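Local coordinates for TATA-box-binding protein (Methanococcus jannaschii, PDB 2Z8U) that probably acts as a general archaeal transcription factor, binding the TATA box of promoters close to the start site of genes transcribed by RNA polymerase, at residues V51-L54 with V59-L62; L62-R65 with V69-T72. All blocks are in the same frame, centred on the assembly; numbering follows the deposited sequence.

Contact 1: V51-L54 with V59-L62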
ATOM      1  N   VAL B  51     -23.477  29.462   1.599  1.00 36.50           N
ATOM      2  CA  VAL B  51     -23.824  28.988   2.949  1.00 37.74           C
ATOM      3  C   VAL B  51     -24.810  29.930   3.621  1.00 38.64           C
ATOM      4  O   VAL B  51     -24.582  31.131   3.655  1.00 37.71           O
ATOM      5  CB  VAL B  51     -22.565  28.827   3.852  1.00 38.40           C
ATOM      6  CG1 VAL B  51     -22.945  28.349   5.252  1.00 38.30           C
ATOM      7  CG2 VAL B  51     -21.566  27.874   3.208  1.00 38.24           C
ATOM      8  N   CYS B  52     -25.917  29.379   4.120  1.00 40.89           N
ATOM      9  CA  CYS B  52     -26.902  30.137   4.881  1.00 41.56           C
ATOM     10  C   CYS B  52     -27.091  29.488   6.252  1.00 42.08           C
ATOM     11  O   CYS B  52     -27.445  28.314   6.347  1.00 40.61           O
ATOM     12  CB  CYS B  52     -28.249  30.215   4.161  1.00 42.43           C
ATOM     13  SG  CYS B  52     -29.501  31.188   5.137  1.00 45.12           S
ATOM     14  N   ARG B  53     -26.850  30.258   7.306  1.00 43.15           N
ATOM     15  CA  ARG B  53     -26.948  29.748   8.672  1.00 45.33           C
ATOM     16  C   ARG B  53     -28.140  30.353   9.384  1.00 46.30           C
ATOM     17  O   ARG B  53     -28.145  31.543   9.703  1.00 46.43           O
ATOM     18  CB  ARG B  53     -25.660  30.010   9.444  1.00 45.34           C
ATOM     19  CG  ARG B  53     -24.627  28.914   9.284  1.00 46.52           C
ATOM     20  CD  ARG B  53     -23.371  29.229  10.069  1.00 50.43           C
ATOM     21  NE  ARG B  53     -22.292  29.673   9.191  1.00 52.01           N
ATOM     22  CZ  ARG B  53     -21.312  28.882   8.764  1.00 53.00           C
ATOM     23  NH1 ARG B  53     -21.273  27.604   9.150  1.00 53.21           N
ATOM     24  NH2 ARG B  53     -20.366  29.367   7.959  1.00 52.69           N
ATOM     25  N   LEU B  54     -29.159  29.525   9.601  1.00 47.79           N
ATOM     26  CA  LEU B  54     -30.383  29.944  10.279  1.00 48.65           C
ATOM     27  C   LEU B  54     -30.241  29.860  11.786  1.00 49.35           C
ATOM     28  O   LEU B  54     -29.587  28.954  12.316  1.00 49.40           O
ATOM     29  CB  LEU B  54     -31.585  29.124   9.810  1.00 48.54           C
ATOM     30  CG  LEU B  54     -31.987  29.370   8.355  1.00 49.71           C
ATOM     31  CD1 LEU B  54     -33.075  28.412   7.908  1.00 50.42           C
ATOM     32  CD2 LEU B  54     -32.429  30.818   8.179  1.00 49.28           C
ATOM     33  N   VAL B  59     -30.106  25.663  12.080  1.00 42.92           N
ATOM     34  CA  VAL B  59     -29.791  24.805  10.935  1.00 41.50           C
ATOM     35  C   VAL B  59     -28.983  25.600   9.905  1.00 40.28           C
ATOM     36  O   VAL B  59     -29.097  26.826   9.832  1.00 40.09           O
ATOM     37  CB  VAL B  59     -31.062  24.191  10.267  1.00 41.71           C
ATOM     38  CG1 VAL B  59     -31.871  23.333  11.249  1.00 42.55           C
ATOM     39  CG2 VAL B  59     -31.946  25.272   9.655  1.00 44.11           C
ATOM     40  N   ALA B  60     -28.182  24.894   9.111  1.00 38.96           N
ATOM     41  CA  ALA B  60     -27.369  25.519   8.089  1.00 37.54           C
ATOM     42  C   ALA B  60     -27.630  24.841   6.749  1.00 37.66           C
ATOM     43  O   ALA B  60     -27.848  23.623   6.684  1.00 35.29           O
ATOM     44  CB  ALA B  60     -25.888  25.420   8.455  1.00 38.20           C
ATOM     45  N   LEU B  61     -27.600  25.635   5.692  1.00 36.27           N
ATOM     46  CA  LEU B  61     -27.821  25.111   4.348  1.00 36.63           C
ATOM     47  C   LEU B  61     -26.636  25.479   3.472  1.00 35.96           C
ATOM     48  O   LEU B  61     -26.083  26.576   3.593  1.00 35.43           O
ATOM     49  CB  LEU B  61     -29.118  25.683   3.746  1.00 37.30           C
ATOM     50  CG  LEU B  61     -30.467  25.334   4.414  1.00 40.38           C
ATOM     51  CD1 LEU B  61     -30.850  26.360   5.477  1.00 43.71           C
ATOM     52  CD2 LEU B  61     -31.535  25.312   3.362  1.00 43.62           C
ATOM     53  N   LEU B  62     -26.259  24.554   2.594  1.00 35.60           N
ATOM     54  CA  LEU B  62     -25.260  24.780   1.579  1.00 35.92           C
ATOM     55  C   LEU B  62     -25.982  24.650   0.254  1.00 35.77           C
ATOM     56  O   LEU B  62     -26.625  23.624  -0.010  1.00 34.96           O
ATOM     57  CB  LEU B  62     -24.118  23.762   1.693  1.00 36.55           C
ATOM     58  CG  LEU B  62     -23.036  23.705   0.595  1.00 35.93           C
ATOM     59  CD1 LEU B  62     -22.291  25.015   0.417  1.00 37.00           C
ATOM     60  CD2 LEU B  62     -22.053  22.570   0.890  1.00 37.05           C
TER

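Contact 2: L62-R65 with V69-T72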
ATOM      1  N   LEU B  62     -26.259  24.554   2.594  1.00 35.60           N
ATOM      2  CA  LEU B  62     -25.260  24.780   1.579  1.00 35.92           C
ATOM      3  C   LEU B  62     -25.982  24.650   0.254  1.00 35.77           C
ATOM      4  O   LEU B  62     -26.625  23.624  -0.010  1.00 34.96           O
ATOM      5  CB  LEU B  62     -24.118  23.762   1.693  1.00 36.55           C
ATOM      6  CG  LEU B  62     -23.036  23.705   0.595  1.00 35.93           C
ATOM      7  CD1 LEU B  62     -22.291  25.015   0.417  1.00 37.00           C
ATOM      8  CD2 LEU B  62     -22.053  22.570   0.890  1.00 37.05           C
ATOM      9  N   ILE B  63     -25.945  25.725  -0.536  1.00 35.86           N
ATOM     10  CA  ILE B  63     -26.680  25.763  -1.793  1.00 36.23           C
ATOM     11  C   ILE B  63     -25.728  25.891  -2.986  1.00 36.92           C
ATOM     12  O   ILE B  63     -24.897  26.798  -3.014  1.00 35.67           O
ATOM     13  CB  ILE B  63     -27.682  26.945  -1.842  1.00 36.50           C
ATOM     14  CG1 ILE B  63     -28.555  26.983  -0.575  1.00 36.90           C
ATOM     15  CG2 ILE B  63     -28.514  26.872  -3.141  1.00 36.95           C
ATOM     16  CD1 ILE B  63     -29.505  28.159  -0.492  1.00 36.32           C
ATOM     17  N   PHE B  64     -25.899  25.019  -3.982  1.00 36.52           N
ATOM     18  CA  PHE B  64     -25.066  25.061  -5.186  1.00 38.04           C
ATOM     19  C   PHE B  64     -25.833  25.613  -6.399  1.00 37.35           C
ATOM     20  O   PHE B  64     -27.062  25.577  -6.426  1.00 36.16           O
ATOM     21  CB  PHE B  64     -24.532  23.653  -5.479  1.00 38.89           C
ATOM     22  CG  PHE B  64     -23.475  23.187  -4.507  1.00 40.96           C
ATOM     23  CD1 PHE B  64     -22.164  23.667  -4.599  1.00 41.63           C
ATOM     24  CD2 PHE B  64     -23.783  22.276  -3.517  1.00 42.46           C
ATOM     25  CE1 PHE B  64     -21.175  23.234  -3.708  1.00 42.81           C
ATOM     26  CE2 PHE B  64     -22.798  21.824  -2.620  1.00 44.84           C
ATOM     27  CZ  PHE B  64     -21.489  22.310  -2.724  1.00 41.60           C
ATOM     28  N   ARG B  65     -25.097  26.115  -7.397  1.00 37.68           N
ATOM     29  CA  ARG B  65     -25.673  26.550  -8.677  1.00 39.11           C
ATOM     30  C   ARG B  65     -26.491  25.426  -9.366  1.00 37.94           C
ATOM     31  O   ARG B  65     -27.486  25.698 -10.008  1.00 38.34           O
ATOM     32  CB  ARG B  65     -24.544  27.061  -9.609  1.00 39.00           C
ATOM     33  CG  ARG B  65     -24.989  27.745 -10.898  1.00 42.26           C
ATOM     34  CD  ARG B  65     -23.881  28.691 -11.475  1.00 42.80           C
ATOM     35  NE  ARG B  65     -23.425  29.656 -10.458  1.00 50.18           N
ATOM     36  CZ  ARG B  65     -24.035  30.811 -10.152  1.00 52.61           C
ATOM     37  NH1 ARG B  65     -25.124  31.219 -10.804  1.00 53.67           N
ATOM     38  NH2 ARG B  65     -23.540  31.578  -9.187  1.00 52.22           N
ATOM     39  N   VAL B  69     -28.791  21.091  -2.550  1.00 35.77           N
ATOM     40  CA  VAL B  69     -28.794  21.672  -1.228  1.00 35.80           C
ATOM     41  C   VAL B  69     -28.410  20.563  -0.227  1.00 36.97           C
ATOM     42  O   VAL B  69     -28.905  19.416  -0.309  1.00 37.71           O
ATOM     43  CB  VAL B  69     -30.188  22.288  -0.875  1.00 35.02           C
ATOM     44  CG1 VAL B  69     -30.233  22.786   0.596  1.00 37.67           C
ATOM     45  CG2 VAL B  69     -30.563  23.438  -1.832  1.00 36.08           C
ATOM     46  N   ASN B  70     -27.509  20.898   0.697  1.00 37.29           N
ATOM     47  CA  ASN B  70     -27.189  20.040   1.844  1.00 38.35           C
ATOM     48  C   ASN B  70     -27.540  20.840   3.092  1.00 37.84           C
ATOM     49  O   ASN B  70     -27.331  22.060   3.138  1.00 37.15           O
ATOM     50  CB  ASN B  70     -25.711  19.661   1.847  1.00 38.69           C
ATOM     51  CG  ASN B  70     -25.323  18.752   0.671  1.00 43.83           C
ATOM     52  OD1 ASN B  70     -26.119  17.928   0.197  1.00 48.45           O
ATOM     53  ND2 ASN B  70     -24.094  18.910   0.191  1.00 47.89           N
ATOM     54  N   CYS B  71     -28.110  20.172   4.087  1.00 38.06           N
ATOM     55  CA  CYS B  71     -28.627  20.863   5.261  1.00 37.54           C
ATOM     56  C   CYS B  71     -28.294  20.066   6.513  1.00 37.03           C
ATOM     57  O   CYS B  71     -28.562  18.869   6.586  1.00 35.70           O
ATOM     58  CB  CYS B  71     -30.150  21.096   5.133  1.00 37.58           C
ATOM     59  SG  CYS B  71     -30.980  21.651   6.645  1.00 39.46           S
ATOM     60  N   THR B  72     -27.702  20.765   7.483  1.00 36.16           N
ATOM     61  CA  THR B  72     -27.232  20.183   8.730  1.00 36.03           C
ATOM     62  C   THR B  72     -27.893  20.915   9.895  1.00 35.49           C
ATOM     63  O   THR B  72     -28.368  22.038   9.736  1.00 34.34           O
ATOM     64  CB  THR B  72     -25.676  20.318   8.808  1.00 36.44           C
ATOM     65  OG1 THR B  72     -25.187  19.591   9.930  1.00 41.82           O
ATOM     66  CG2 THR B  72     -25.263  21.765   8.930  1.00 33.62           C
TER

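Contact 1: V51-L54 with V59-L62
L54 lays one branch of its side chain over two residues of the partner strand: its CD1 meets CG2 of V59 at 3.8 Å and CD1 of L61 at 3.9 Å. With chi1 at -67°, CG of L54 stands beside its own backbone N, while CG2 of V59 takes the position between N and carbonyl carbon and points back at L54. C52 belongs to the same face, and this apolar side rests on helix 77-94 through I87, A83 and I84. On the other face the contacts are slimmer. V51 CG2 touches L62 CD1 at 4.1 Å, and the aliphatic CG of R53 lies 3.8 Å from CB of A60. C52 and L61 join the backbones as a hydrogen-bonded antiparallel pair, C52 N to L61 O at 2.9 Å and L61 N to C52 O at 2.8 Å, both nearly straight and in the carbonyl plane. Toward the turn, L54 N donates to V59 O with a less straight N-H...O angle. At the polar edge the R53 chain bends at chi3 (-104°), bringing its guanidinium flat over V51 CG1, while salt bridges to E41 and to D123 of the second subunit hold the charged end. A helix (77-94) behind one face and a largely apolar opposite face, here packed on L126 and M127 of that subunit, are characteristic of a beta hairpin in the TBP saddle.

Contact 2: L62-R65 with V69-T72
V69 reaches the 62-65 segment with both methyls: chi1 of 174° sets CG1 anti to the backbone N and CG2 beside it, so that the two prongs face different atoms. CG1 comes within 3.8 Å of the carbonyl O of L62, whereas CG2 meets CG2 of I63 at 4.2 Å, a light apolar touch in a non-hydrogen-bonded pair. On this face I63 also packs on L30 of helix 30-36, and V69 on T22 and I24. The reverse face carries L62 and N70, whose backbones form a hydrogen-bonded antiparallel pair. L62 N donates a hydrogen bond to N70 O at 2.8 Å, and N70 N donates one to L62 O at 3.0 Å. The same L62 oxygen also receives the CA-H of V69, with a CA to O distance of 3.2 Å, so one N-H bond and one weaker CA-H...O contact, from successive residues, meet on it. F64 follows where the strand gives way to loop; a chi1 of -72° swings its ring back toward the neighbouring strand, and its edge, not its face, approaches the N70 side chain. L126 and E129 of the second subunit pack against L62 and N70. Chemically, the hairpin is held here mainly by backbone bonds, with few side-chain contacts between its strands, while the side chains pack outward on the two faces of the sheet: an apolar one toward the helices and a mixed one toward the partner subunit.

In the fold
Contacts 1 and 2 follow one another along the chain and share L62, their centres about 8 Å apart. Both use strand 59-63, which receives strand 50-54 on one edge and strand 68-72 on the other, so two successive hairpins build a meander in the first TBP repeat. A probable hydrogen bond from A60 N to T72 O, 2.9 Å, joins the start of strand 59-63 to the end of strand 68-72. F47, which touches L62, and F64 probably correspond to the phenylalanine pair that wedges into TATA DNA in TBP relatives. The second subunit therefore lies here against the sheet face probably used for DNA.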